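Local coordinates for MW1564 protein (Staphylococcus aureus, PDB 3NTV) that probably catalyses transfer of a methyl group from S-adenosylmethionine to a hydroxyl of its substrate, as a putative caffeoyl-CoA O-methyltransferase with a Rossmann-like fold, at residues 133-138 against 163-168; 157-162 against 212-217; 88-93 against 121-126; 175-180 against 203-208. All coordinates share one frame; numbering follows the deposited sequence.

Interaction 1: residues 133-138 against 163-168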
loop_
_atom_site.group_PDB
_atom_site.type_symbol
_atom_site.label_atom_id
_atom_site.label_comp_id
_atom_site.label_asym_id
_atom_site.label_seq_id
_atom_site.Cartn_x
_atom_site.Cartn_y
_atom_site.Cartn_z
ATOM N N GLU A 133 11.517 19.330 20.206
ATOM C CA GLU A 133 11.113 19.727 21.568
ATOM C C GLU A 133 9.638 19.662 21.909
ATOM O O GLU A 133 9.221 20.276 22.907
ATOM C CB GLU A 133 11.587 21.154 21.841
ATOM C CG GLU A 133 13.031 21.417 21.485
ATOM C CD GLU A 133 13.486 22.831 21.792
ATOM O OE1 GLU A 133 12.772 23.799 21.441
ATOM O OE2 GLU A 133 14.583 22.966 22.372
ATOM N N GLN A 134 8.828 18.946 21.103
ATOM C CA GLN A 134 7.387 18.934 21.360
ATOM C C GLN A 134 6.813 17.743 22.108
ATOM O O GLN A 134 5.595 17.684 22.270
ATOM C CB GLN A 134 6.587 19.182 20.059
ATOM C CG GLN A 134 6.989 20.423 19.265
ATOM C CD GLN A 134 7.053 21.683 20.088
ATOM O OE1 GLN A 134 6.184 21.949 20.938
ATOM N NE2 GLN A 134 8.101 22.481 19.857
ATOM N N PHE A 135 7.657 16.798 22.551
ATOM C CA PHE A 135 7.168 15.596 23.268
ATOM C C PHE A 135 6.144 15.897 24.376
ATOM O O PHE A 135 5.091 15.240 24.441
ATOM C CB PHE A 135 8.331 14.759 23.821
ATOM C CG PHE A 135 7.902 13.459 24.467
ATOM C CD1 PHE A 135 7.711 12.312 23.701
ATOM C CD2 PHE A 135 7.686 13.382 25.837
ATOM C CE1 PHE A 135 7.319 11.113 24.298
ATOM C CE2 PHE A 135 7.256 12.190 26.429
ATOM C CZ PHE A 135 7.085 11.063 25.657
ATOM N N GLU A 136 6.463 16.875 25.262
ATOM C CA GLU A 136 5.582 17.234 26.372
ATOM C C GLU A 136 4.299 17.972 25.965
ATOM O O GLU A 136 3.410 18.162 26.796
ATOM C CB GLU A 136 6.368 18.060 27.427
ATOM C CG GLU A 136 7.400 17.242 28.194
ATOM C CD GLU A 136 6.921 15.998 28.926
ATOM O OE1 GLU A 136 5.812 16.019 29.516
ATOM O OE2 GLU A 136 7.679 15.000 28.930
ATOM N N ASN A 137 4.202 18.396 24.701
ATOM C CA ASN A 137 3.014 19.083 24.200
ATOM C C ASN A 137 2.082 18.132 23.461
ATOM O O ASN A 137 0.961 18.515 23.141
ATOM C CB ASN A 137 3.396 20.278 23.342
ATOM C CG ASN A 137 4.114 21.332 24.155
ATOM O OD1 ASN A 137 3.740 21.624 25.298
ATOM N ND2 ASN A 137 5.197 21.871 23.614
ATOM N N VAL A 138 2.544 16.905 23.198
ATOM C CA VAL A 138 1.726 15.913 22.464
ATOM C C VAL A 138 1.543 14.592 23.198
ATOM O O VAL A 138 0.859 13.695 22.689
ATOM C CB VAL A 138 2.295 15.686 21.028
ATOM C CG1 VAL A 138 2.486 17.007 20.272
ATOM C CG2 VAL A 138 3.588 14.864 21.032
ATOM N N THR A 163 7.764 7.555 18.927
ATOM C CA THR A 163 7.278 6.167 18.947
ATOM C C THR A 163 6.911 5.629 20.315
ATOM O O THR A 163 5.968 4.862 20.367
ATOM C CB THR A 163 8.096 5.221 18.089
ATOM O OG1 THR A 163 9.456 5.227 18.504
ATOM C CG2 THR A 163 7.972 5.526 16.615
ATOM N N PRO A 164 7.508 6.063 21.450
ATOM C CA PRO A 164 6.999 5.603 22.756
ATOM C C PRO A 164 5.508 5.938 22.979
ATOM O O PRO A 164 4.862 5.326 23.837
ATOM C CB PRO A 164 7.862 6.397 23.756
ATOM C CG PRO A 164 9.131 6.649 23.034
ATOM C CD PRO A 164 8.665 6.971 21.634
ATOM N N LEU A 165 4.951 6.920 22.222
ATOM C CA LEU A 165 3.541 7.319 22.325
ATOM C C LEU A 165 2.643 6.521 21.371
ATOM O O LEU A 165 1.442 6.783 21.314
ATOM C CB LEU A 165 3.375 8.804 21.991
ATOM C CG LEU A 165 4.200 9.792 22.797
ATOM C CD1 LEU A 165 3.942 11.182 22.300
ATOM C CD2 LEU A 165 3.845 9.696 24.277
ATOM N N LEU A 166 3.231 5.640 20.563
ATOM C CA LEU A 166 2.470 4.832 19.605
ATOM C C LEU A 166 2.060 3.502 20.252
ATOM O O LEU A 166 2.891 2.805 20.846
ATOM C CB LEU A 166 3.358 4.582 18.371
ATOM C CG LEU A 166 2.742 3.798 17.204
ATOM C CD1 LEU A 166 1.598 4.601 16.555
ATOM C CD2 LEU A 166 3.813 3.470 16.171
ATOM N N LYS A 167 0.796 3.132 20.102
ATOM C CA LYS A 167 0.324 1.881 20.689
ATOM C C LYS A 167 0.948 0.681 20.023
ATOM O O LYS A 167 1.422 0.771 18.877
ATOM C CB LYS A 167 -1.199 1.774 20.622
ATOM C CG LYS A 167 -1.757 1.645 19.209
ATOM C CD LYS A 167 -3.199 1.236 19.241
ATOM C CE LYS A 167 -3.698 0.993 17.840
ATOM N NZ LYS A 167 -5.184 0.864 17.833
ATOM N N HIS A 168 0.921 -0.465 20.736
ATOM C CA HIS A 168 1.348 -1.752 20.204
ATOM C C HIS A 168 0.416 -2.037 19.001
ATOM O O HIS A 168 -0.800 -1.795 19.081
ATOM C CB HIS A 168 1.189 -2.841 21.283
ATOM C CG HIS A 168 1.375 -4.239 20.773
ATOM N ND1 HIS A 168 0.321 -5.141 20.729
ATOM C CD2 HIS A 168 2.488 -4.846 20.295
ATOM C CE1 HIS A 168 0.826 -6.258 20.228
ATOM N NE2 HIS A 168 2.123 -6.128 19.944
#
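Phe135, Val138 and Leu165 make this contact by apolar packing alone, and no hydrogen bond links the two segments. The branched end of Leu165 does most of the work. Its CG lies 3.7 Å from Phe135 CE1, and its CD2 also reaches the ring, at 3.8 Å from Phe135 CZ, in an oblique approach. The other methyl, Leu165 CD1, fits between the ring and the valine, at 3.9 Å from Val138 CG2. Phe135 swings its ring over to the leucine because CG is set anti to the backbone N (chi1 -175°). A forked leucine suits a place where two different apolar groups must be met at once, and the compact valine fills the more deeply buried side.

Polar bonds shape each segment separately. Asn137 is tied to Gln134 twice, through Asn137 N to Gln134 O at 2.9 Å and through Asn137 ND2 to Gln134 OE1, also at 2.9 Å. This double tie closes the turn that carries Phe135, with Val138 just after it, where Val138 N bonds to Phe135 O. In segment 163-168, Leu166 N bonds to Thr163 O at 2.9 Å, closing the 3-10 turn that carries Leu165.

In the Rossmann-like methyltransferase fold, the contact joins the helical turn that follows strand 124-128 to the 3-10 turn between helix 155-162 and strand 166-167. Phe135 also rests on Ile161 and Val138 on Tyr162, both of helix 155-162. Val138 also packs on strands 97-102 and 124-128, while Leu165 touches Tyr143 of strand 143-149.

Interaction 2: residues 157-162 against 212-217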
loop_
_atom_site.group_PDB
_atom_site.type_symbol
_atom_site.label_atom_id
_atom_site.label_comp_id
_atom_site.label_asym_id
_atom_site.label_seq_id
_atom_site.Cartn_x
_atom_site.Cartn_y
_atom_site.Cartn_z
ATOM N N LYS A 157 15.697 10.936 14.758
ATOM C CA LYS A 157 15.445 11.415 16.116
ATOM C C LYS A 157 13.950 11.522 16.361
ATOM O O LYS A 157 13.499 11.134 17.416
ATOM C CB LYS A 157 16.118 12.777 16.354
ATOM C CG LYS A 157 17.620 12.705 16.584
ATOM C CD LYS A 157 18.168 14.093 16.906
ATOM C CE LYS A 157 19.626 14.075 17.287
ATOM N NZ LYS A 157 20.030 15.341 17.960
ATOM N N PHE A 158 13.175 12.005 15.375
ATOM C CA PHE A 158 11.722 12.123 15.536
ATOM C C PHE A 158 11.107 10.754 15.753
ATOM O O PHE A 158 10.272 10.615 16.638
ATOM C CB PHE A 158 11.067 12.858 14.350
ATOM C CG PHE A 158 11.571 14.252 14.061
ATOM C CD1 PHE A 158 12.149 15.029 15.064
ATOM C CD2 PHE A 158 11.441 14.801 12.793
ATOM C CE1 PHE A 158 12.621 16.314 14.783
ATOM C CE2 PHE A 158 11.908 16.085 12.515
ATOM C CZ PHE A 158 12.482 16.843 13.516
ATOM N N PHE A 159 11.562 9.726 15.002
ATOM C CA PHE A 159 11.063 8.372 15.217
ATOM C C PHE A 159 11.352 7.923 16.656
ATOM O O PHE A 159 10.456 7.429 17.320
ATOM C CB PHE A 159 11.700 7.415 14.205
ATOM C CG PHE A 159 11.163 6.007 14.172
ATOM C CD1 PHE A 159 10.408 5.560 13.088
ATOM C CD2 PHE A 159 11.464 5.101 15.191
ATOM C CE1 PHE A 159 9.927 4.243 13.047
ATOM C CE2 PHE A 159 10.998 3.780 15.139
ATOM C CZ PHE A 159 10.238 3.359 14.067
ATOM N N GLU A 160 12.593 8.135 17.161
ATOM C CA GLU A 160 12.932 7.716 18.533
ATOM C C GLU A 160 12.144 8.487 19.606
ATOM O O GLU A 160 11.696 7.890 20.584
ATOM C CB GLU A 160 14.445 7.870 18.792
ATOM C CG GLU A 160 15.326 6.987 17.923
ATOM C CD GLU A 160 16.815 7.256 18.042
ATOM O OE1 GLU A 160 17.213 8.444 18.063
ATOM O OE2 GLU A 160 17.589 6.273 18.060
ATOM N N ILE A 161 11.947 9.803 19.411
ATOM C CA ILE A 161 11.231 10.643 20.381
ATOM C C ILE A 161 9.751 10.284 20.517
ATOM O O ILE A 161 9.239 10.227 21.632
ATOM C CB ILE A 161 11.387 12.165 20.057
ATOM C CG1 ILE A 161 12.844 12.654 20.232
ATOM C CG2 ILE A 161 10.430 13.053 20.882
ATOM C CD1 ILE A 161 13.115 14.035 19.559
ATOM N N TYR A 162 9.053 10.086 19.370
ATOM C CA TYR A 162 7.601 9.963 19.366
ATOM C C TYR A 162 7.008 8.566 19.387
ATOM O O TYR A 162 5.891 8.408 19.886
ATOM C CB TYR A 162 6.987 10.830 18.232
ATOM C CG TYR A 162 7.275 12.311 18.419
ATOM C CD1 TYR A 162 6.610 13.055 19.395
ATOM C CD2 TYR A 162 8.286 12.941 17.694
ATOM C CE1 TYR A 162 6.903 14.402 19.603
ATOM C CE2 TYR A 162 8.594 14.290 17.900
ATOM C CZ TYR A 162 7.897 15.015 18.858
ATOM O OH TYR A 162 8.147 16.351 19.055
ATOM N N PRO A 212 14.253 -3.920 15.834
ATOM C CA PRO A 212 13.574 -5.217 16.042
ATOM C C PRO A 212 12.107 -5.164 16.477
ATOM O O PRO A 212 11.392 -6.151 16.314
ATOM C CB PRO A 212 14.461 -5.935 17.067
ATOM C CG PRO A 212 15.127 -4.842 17.813
ATOM C CD PRO A 212 15.309 -3.695 16.849
ATOM N N GLY A 213 11.666 -4.034 17.010
ATOM C CA GLY A 213 10.282 -3.903 17.447
ATOM C C GLY A 213 9.327 -3.477 16.345
ATOM O O GLY A 213 8.198 -3.087 16.643
ATOM N N TYR A 214 9.779 -3.517 15.066
ATOM C CA TYR A 214 8.986 -3.077 13.901
ATOM C C TYR A 214 9.067 -4.016 12.728
ATOM O O TYR A 214 10.139 -4.541 12.436
ATOM C CB TYR A 214 9.420 -1.657 13.440
ATOM C CG TYR A 214 9.076 -0.588 14.452
ATOM C CD1 TYR A 214 7.873 0.108 14.379
ATOM C CD2 TYR A 214 9.909 -0.339 15.543
ATOM C CE1 TYR A 214 7.511 1.029 15.354
ATOM C CE2 TYR A 214 9.542 0.564 16.540
ATOM C CZ TYR A 214 8.349 1.258 16.433
ATOM O OH TYR A 214 7.981 2.161 17.396
ATOM N N THR A 215 7.942 -4.178 12.014
ATOM C CA THR A 215 7.869 -4.938 10.767
ATOM C C THR A 215 7.610 -3.893 9.669
ATOM O O THR A 215 6.543 -3.255 9.696
ATOM C CB THR A 215 6.825 -6.047 10.888
ATOM O OG1 THR A 215 7.222 -6.919 11.954
ATOM C CG2 THR A 215 6.673 -6.833 9.628
ATOM N N THR A 216 8.577 -3.708 8.744
ATOM C CA THR A 216 8.516 -2.667 7.695
ATOM C C THR A 216 8.484 -3.163 6.270
ATOM O O THR A 216 9.198 -4.104 5.911
ATOM C CB THR A 216 9.701 -1.668 7.884
ATOM O OG1 THR A 216 9.614 -1.095 9.186
ATOM C CG2 THR A 216 9.752 -0.550 6.828
ATOM N N ASN A 217 7.714 -2.467 5.412
ATOM C CA ASN A 217 7.760 -2.710 3.986
ATOM C C ASN A 217 7.862 -1.379 3.265
ATOM O O ASN A 217 7.348 -0.368 3.763
ATOM C CB ASN A 217 6.585 -3.537 3.470
ATOM C CG ASN A 217 5.316 -2.762 3.415
ATOM O OD1 ASN A 217 4.816 -2.339 4.450
ATOM N ND2 ASN A 217 4.831 -2.468 2.208
#
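Tyr162 OH, one helical turn beyond the Phe159 that meets Tyr214, is gripped by two groups: it is hydrogen-bonded to Ala131 O and, weakly, to Gln134 N. These bonds pin the helix end to the loop after strand 124-128. The contact with strand 214-217 is aromatic instead, a T-shaped stack in which the edge of Phe159 is turned toward the face of Tyr214. The ring centroids are 5.0 Å apart and the planes meet at 65°. Phe159 CZ stands over the middle of the tyrosine ring, 3.7 Å from Tyr214 CZ. With chi1 at -172°, Phe159 reaches away from its helix and meets the tyrosine coming from the opposite direction.

In the Rossmann-like sheet of class I methyltransferases, strand 214-219 is an edge strand, paired antiparallel with 225-230, the one strand that runs against the others, and the stack joins it to helix 155-162. A phenylalanine suits the buried position, where Trp207 and Leu208 also pack against it; a tyrosine gives it a flat face at the partly exposed strand start and reaches Thr163 with its polar end. Thr215 O and Asn217 OD1 both accept hydrogen bonds from Gln65 NE2 of the second subunit.

Interaction 3: residues 88-93 against 121-126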
loop_
_atom_site.group_PDB
_atom_site.type_symbol
_atom_site.label_atom_id
_atom_site.label_comp_id
_atom_site.label_asym_id
_atom_site.label_seq_id
_atom_site.Cartn_x
_atom_site.Cartn_y
_atom_site.Cartn_z
ATOM N N GLN A 88 -7.547 15.753 5.327
ATOM C CA GLN A 88 -7.940 14.556 4.592
ATOM C C GLN A 88 -8.146 13.385 5.555
ATOM O O GLN A 88 -9.129 12.667 5.442
ATOM C CB GLN A 88 -6.908 14.222 3.496
ATOM C CG GLN A 88 -6.988 15.169 2.296
ATOM C CD GLN A 88 -8.109 14.831 1.332
ATOM O OE1 GLN A 88 -9.012 14.072 1.640
ATOM N NE2 GLN A 88 -8.061 15.377 0.124
ATOM N N PHE A 89 -7.263 13.239 6.553
ATOM C CA PHE A 89 -7.420 12.155 7.532
ATOM C C PHE A 89 -8.640 12.406 8.426
ATOM O O PHE A 89 -9.409 11.478 8.674
ATOM C CB PHE A 89 -6.162 12.008 8.406
ATOM C CG PHE A 89 -4.860 11.741 7.670
ATOM C CD1 PHE A 89 -4.852 11.070 6.454
ATOM C CD2 PHE A 89 -3.642 12.119 8.222
ATOM C CE1 PHE A 89 -3.645 10.787 5.797
ATOM C CE2 PHE A 89 -2.443 11.850 7.556
ATOM C CZ PHE A 89 -2.460 11.192 6.348
ATOM N N ALA A 90 -8.807 13.650 8.917
ATOM C CA ALA A 90 -9.938 13.986 9.786
ATOM C C ALA A 90 -11.275 13.826 9.053
ATOM O O ALA A 90 -12.279 13.498 9.689
ATOM C CB ALA A 90 -9.798 15.411 10.298
ATOM N N SER A 91 -11.270 13.997 7.703
ATOM C CA SER A 91 -12.496 13.869 6.905
ATOM C C SER A 91 -13.069 12.466 6.875
ATOM O O SER A 91 -14.238 12.286 6.508
ATOM C CB SER A 91 -12.294 14.417 5.492
ATOM O OG SER A 91 -11.573 13.484 4.699
ATOM N N ILE A 92 -12.245 11.445 7.208
ATOM C CA ILE A 92 -12.702 10.059 7.175
ATOM C C ILE A 92 -13.804 9.737 8.205
ATOM O O ILE A 92 -14.765 9.000 7.903
ATOM C CB ILE A 92 -11.496 9.089 7.288
ATOM C CG1 ILE A 92 -10.508 9.300 6.142
ATOM C CG2 ILE A 92 -11.962 7.606 7.399
ATOM C CD1 ILE A 92 -9.098 8.632 6.432
ATOM N N SER A 93 -13.660 10.272 9.427
ATOM C CA SER A 93 -14.589 9.998 10.506
ATOM C C SER A 93 -14.558 11.142 11.512
ATOM O O SER A 93 -13.493 11.720 11.750
ATOM C CB SER A 93 -14.191 8.691 11.194
ATOM O OG SER A 93 -15.174 8.244 12.113
ATOM N N GLU A 121 -11.211 22.589 13.093
ATOM C CA GLU A 121 -10.467 22.997 14.295
ATOM C C GLU A 121 -10.706 22.149 15.544
ATOM O O GLU A 121 -9.852 22.155 16.438
ATOM C CB GLU A 121 -10.649 24.486 14.626
ATOM C CG GLU A 121 -10.133 25.446 13.567
ATOM C CD GLU A 121 -10.729 26.838 13.721
ATOM O OE1 GLU A 121 -11.971 26.943 13.822
ATOM O OE2 GLU A 121 -9.956 27.821 13.770
ATOM N N ASN A 122 -11.822 21.396 15.600
ATOM C CA ASN A 122 -12.089 20.502 16.720
ATOM C C ASN A 122 -11.366 19.159 16.548
ATOM O O ASN A 122 -11.129 18.471 17.535
ATOM C CB ASN A 122 -13.608 20.263 16.873
ATOM C CG ASN A 122 -14.277 19.671 15.663
ATOM O OD1 ASN A 122 -14.027 20.078 14.519
ATOM N ND2 ASN A 122 -15.247 18.787 15.906
ATOM N N GLN A 123 -11.062 18.755 15.298
ATOM C CA GLN A 123 -10.412 17.470 15.077
ATOM C C GLN A 123 -8.901 17.573 14.928
ATOM O O GLN A 123 -8.209 16.569 15.146
ATOM C CB GLN A 123 -10.958 16.804 13.805
ATOM C CG GLN A 123 -12.394 16.313 13.975
ATOM C CD GLN A 123 -12.805 15.483 12.795
ATOM O OE1 GLN A 123 -12.392 14.316 12.629
ATOM N NE2 GLN A 123 -13.604 16.068 11.942
ATOM N N VAL A 124 -8.392 18.741 14.494
ATOM C CA VAL A 124 -6.959 18.915 14.241
ATOM C C VAL A 124 -6.342 19.943 15.183
ATOM O O VAL A 124 -6.840 21.063 15.288
ATOM C CB VAL A 124 -6.677 19.291 12.754
ATOM C CG1 VAL A 124 -5.170 19.431 12.464
ATOM C CG2 VAL A 124 -7.342 18.302 11.796
ATOM N N ARG A 125 -5.219 19.571 15.801
ATOM C CA ARG A 125 -4.464 20.432 16.710
ATOM C C ARG A 125 -3.116 20.721 16.053
ATOM O O ARG A 125 -2.397 19.783 15.700
ATOM C CB ARG A 125 -4.288 19.670 18.047
ATOM C CG ARG A 125 -3.241 20.186 19.012
ATOM C CD ARG A 125 -3.340 19.456 20.347
ATOM N NE ARG A 125 -2.760 18.101 20.339
ATOM C CZ ARG A 125 -2.443 17.448 21.452
ATOM N NH1 ARG A 125 -2.627 18.016 22.636
ATOM N NH2 ARG A 125 -1.927 16.228 21.388
ATOM N N ILE A 126 -2.763 22.002 15.910
ATOM C CA ILE A 126 -1.467 22.394 15.357
ATOM C C ILE A 126 -0.579 22.729 16.533
ATOM O O ILE A 126 -0.923 23.602 17.335
ATOM C CB ILE A 126 -1.577 23.600 14.369
ATOM C CG1 ILE A 126 -2.462 23.243 13.162
ATOM C CG2 ILE A 126 -0.150 24.077 13.910
ATOM C CD1 ILE A 126 -2.904 24.445 12.339
#
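Gln123 stretches out from the chain just before strand 124-126 and lays its amide alongside Ala90, in the last part of helix 84-90. CG is set anti to the carbonyl carbon (chi1 -71°) and the chain runs extended beyond it (chi2 -171°), which carries the amide past the alanine methyl toward the backbone that follows. The glutamine touches that methyl at both ends of its short chain: Gln123 CB and the amide carbon Gln123 CD are each 3.9 Å from Ala90 CB. The atom modelled as Gln123 OE1 stands 3.0 Å from Ser93 O and 3.1 Å from Ala90 O; two carbonyl oxygens so close suggest that the amide is turned over, which would put its nitrogen there and might give hydrogen bonds. From the next residue, Val124 directs CG2 to the same methyl, with Ala90 CB at 4.1 Å. Alanine suits this spot: a small side chain lets the backbones come close, with the CA atoms of Ala90 and Gln123 only 6.4 Å apart.

Ser91 OG bonds to Gln88 O at 2.7 Å, and Ser93 OG to Asp95 OD1.

The contact brings helix 84-90 against the start of strand 124-128, an edge strand of the sheet. Phe120 adds to the cover of Ala90, Leu115 of helix 105-117 packs on Val124, and strand 97-102 lies alongside, hydrogen-bonded through the backbone to Gln123 and Arg125.

Interaction 4: residues 175-180 against 203-208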
loop_
_atom_site.group_PDB
_atom_site.type_symbol
_atom_site.label_atom_id
_atom_site.label_comp_id
_atom_site.label_asym_id
_atom_site.label_seq_id
_atom_site.Cartn_x
_atom_site.Cartn_y
_atom_site.Cartn_z
ATOM N N ASP A 175 6.984 8.907 4.656
ATOM C CA ASP A 175 6.958 9.376 3.277
ATOM C C ASP A 175 8.369 9.735 2.826
ATOM O O ASP A 175 9.250 9.960 3.661
ATOM C CB ASP A 175 6.040 10.605 3.132
ATOM C CG ASP A 175 5.557 10.876 1.717
ATOM O OD1 ASP A 175 5.795 10.020 0.824
ATOM O OD2 ASP A 175 4.980 11.952 1.488
ATOM N N ASN A 176 8.566 9.806 1.501
ATOM C CA ASN A 176 9.800 10.274 0.896
ATOM C C ASN A 176 11.015 9.404 1.169
ATOM O O ASN A 176 12.133 9.909 1.241
ATOM C CB ASN A 176 10.023 11.747 1.276
ATOM C CG ASN A 176 10.725 12.578 0.240
ATOM O OD1 ASN A 176 10.828 12.218 -0.943
ATOM N ND2 ASN A 176 11.230 13.702 0.688
ATOM N N VAL A 177 10.806 8.083 1.229
ATOM C CA VAL A 177 11.899 7.123 1.458
ATOM C C VAL A 177 12.772 6.917 0.199
ATOM O O VAL A 177 13.824 6.282 0.283
ATOM C CB VAL A 177 11.476 5.810 2.161
ATOM C CG1 VAL A 177 10.962 6.091 3.572
ATOM C CG2 VAL A 177 10.446 5.045 1.338
ATOM N N LEU A 178 12.361 7.499 -0.942
ATOM C CA LEU A 178 13.171 7.490 -2.174
ATOM C C LEU A 178 13.697 8.906 -2.495
ATOM O O LEU A 178 14.261 9.108 -3.566
ATOM C CB LEU A 178 12.361 6.944 -3.380
ATOM C CG LEU A 178 11.981 5.449 -3.358
ATOM C CD1 LEU A 178 11.121 5.110 -4.549
ATOM C CD2 LEU A 178 13.214 4.544 -3.376
ATOM N N TYR A 179 13.553 9.879 -1.552
ATOM C CA TYR A 179 13.913 11.293 -1.755
ATOM C C TYR A 179 13.524 11.785 -3.150
ATOM O O TYR A 179 14.379 12.093 -3.984
ATOM C CB TYR A 179 15.369 11.700 -1.358
ATOM C CG TYR A 179 15.476 13.216 -1.236
ATOM C CD1 TYR A 179 16.223 13.961 -2.147
ATOM C CD2 TYR A 179 14.683 13.916 -0.326
ATOM C CE1 TYR A 179 16.215 15.360 -2.123
ATOM C CE2 TYR A 179 14.678 15.309 -0.286
ATOM C CZ TYR A 179 15.462 16.027 -1.170
ATOM O OH TYR A 179 15.454 17.402 -1.088
ATOM N N HIS A 180 12.220 11.722 -3.449
ATOM C CA HIS A 180 11.643 12.167 -4.720
ATOM C C HIS A 180 12.154 11.378 -5.939
ATOM O O HIS A 180 12.026 11.844 -7.074
ATOM C CB HIS A 180 11.852 13.688 -4.888
ATOM C CG HIS A 180 11.452 14.498 -3.695
ATOM N ND1 HIS A 180 10.118 14.684 -3.360
ATOM C CD2 HIS A 180 12.222 15.166 -2.808
ATOM C CE1 HIS A 180 10.127 15.461 -2.288
ATOM N NE2 HIS A 180 11.373 15.768 -1.917
ATOM N N ASP A 203 20.363 6.542 5.087
ATOM C CA ASP A 203 20.696 6.194 6.473
ATOM C C ASP A 203 19.418 5.854 7.264
ATOM O O ASP A 203 19.403 4.881 8.010
ATOM C CB ASP A 203 21.458 7.338 7.167
ATOM C CG ASP A 203 22.885 7.501 6.675
ATOM O OD1 ASP A 203 23.353 6.629 5.891
ATOM O OD2 ASP A 203 23.538 8.490 7.070
ATOM N N TYR A 204 18.359 6.671 7.107
ATOM C CA TYR A 204 17.076 6.434 7.782
ATOM C C TYR A 204 16.521 5.065 7.406
ATOM O O TYR A 204 16.133 4.321 8.297
ATOM C CB TYR A 204 16.060 7.544 7.423
ATOM C CG TYR A 204 14.687 7.343 8.030
ATOM C CD1 TYR A 204 14.348 7.936 9.243
ATOM C CD2 TYR A 204 13.737 6.539 7.406
ATOM C CE1 TYR A 204 13.082 7.754 9.810
ATOM C CE2 TYR A 204 12.472 6.347 7.967
ATOM C CZ TYR A 204 12.143 6.975 9.160
ATOM O OH TYR A 204 10.894 6.840 9.723
ATOM N N ASN A 205 16.462 4.750 6.110
ATOM C CA ASN A 205 15.926 3.456 5.646
ATOM C C ASN A 205 16.659 2.253 6.244
ATOM O O ASN A 205 16.023 1.318 6.728
ATOM C CB ASN A 205 15.898 3.388 4.135
ATOM C CG ASN A 205 14.956 4.394 3.520
ATOM O OD1 ASN A 205 14.048 4.942 4.184
ATOM N ND2 ASN A 205 15.185 4.710 2.264
ATOM N N GLU A 206 18.003 2.291 6.222
ATOM C CA GLU A 206 18.829 1.211 6.773
ATOM C C GLU A 206 18.620 1.085 8.271
ATOM O O GLU A 206 18.550 -0.020 8.781
ATOM C CB GLU A 206 20.319 1.471 6.485
ATOM C CG GLU A 206 20.704 1.381 5.022
ATOM C CD GLU A 206 20.808 -0.004 4.403
ATOM O OE1 GLU A 206 20.830 -0.079 3.153
ATOM O OE2 GLU A 206 20.880 -1.006 5.152
ATOM N N TRP A 207 18.536 2.210 8.981
ATOM C CA TRP A 207 18.350 2.195 10.426
ATOM C C TRP A 207 16.944 1.628 10.755
ATOM O O TRP A 207 16.799 0.824 11.674
ATOM C CB TRP A 207 18.519 3.621 10.953
ATOM C CG TRP A 207 18.168 3.800 12.390
ATOM C CD1 TRP A 207 18.988 3.627 13.466
ATOM C CD2 TRP A 207 16.909 4.244 12.907
ATOM N NE1 TRP A 207 18.310 3.918 14.627
ATOM C CE2 TRP A 207 17.038 4.329 14.309
ATOM C CE3 TRP A 207 15.687 4.615 12.312
ATOM C CZ2 TRP A 207 15.983 4.734 15.133
ATOM C CZ3 TRP A 207 14.649 5.033 13.127
ATOM C CH2 TRP A 207 14.794 5.069 14.521
ATOM N N LEU A 208 15.933 2.025 9.971
ATOM C CA LEU A 208 14.555 1.574 10.183
ATOM C C LEU A 208 14.391 0.064 10.068
ATOM O O LEU A 208 13.786 -0.545 10.953
ATOM C CB LEU A 208 13.614 2.297 9.223
ATOM C CG LEU A 208 12.122 1.912 9.270
ATOM C CD1 LEU A 208 11.532 2.222 10.631
ATOM C CD2 LEU A 208 11.379 2.660 8.186
#
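Asn205 turns its CG anti to its own carbonyl carbon (chi1 -65°), and a small second torsion (chi2 -18°) brings OD1 nearly eclipsed with CA, so that ND2 is the end that points to the carbonyl of Val177. There Asn205 ND2 donates to Val177 O at 2.9 Å, with an N-H...O angle of 154°. The donor lies in the carbonyl plane, on a lone pair, and the acceptor lies almost in the plane of the amide. The other end of the amide rests on the valine: Asn205 OD1 is 3.3 Å from Val177 CG1 and 3.4 Å from Val177 CB. Asparagine suits this place because one short, flat group can bond to a backbone carbonyl and still pack beside a branched apolar side chain. Asn205 ND2 has a second partner, Tyr28 OH of the second subunit, so the bond lies close to the dimer interface.

The turn that carries Val177 has bonds of its own. It is a type I beta turn from Asn176 to Tyr179, closed by Tyr179 N to Asn176 O at 3.1 Å, and His180 N bonds to Asn176 OD1 at 2.9 Å. Asn176 has positive phi, a conformation asparagine tolerates well. Asp175-Asn176 is consistent with the Asp-Asn pair that binds the metal in cation-dependent relatives.

The contact fastens the loop after strand 170-175 to helix 192-209. Phe218 of strand 214-219 packs on both Val177 and Asn205, and Tyr204, one residue earlier on the helix, bonds to Thr174 through its hydroxyl.

Overall arrangement
Along the chain, interaction 3 closes before any other contact opens; the segments of interactions 1 and 2 then alternate, and interaction 4 falls wholly between the two segments of interaction 2. Interactions 1 and 2 have centres about 12 Å apart and touch where Thr163 meets Tyr214. Interactions 2 and 4, also about 12 Å apart between centres, share the packing of Phe159 on Trp207 and Leu208. Interaction 3 lies across the chain's centre from interaction 4, about 27 Å away between centres. Interactions 2 and 3 tie helices to the two edge strands, 214-219 and 124-128, while 1 and 4 join connecting segments around the sheet; interactions 2 and 4 reach the second subunit.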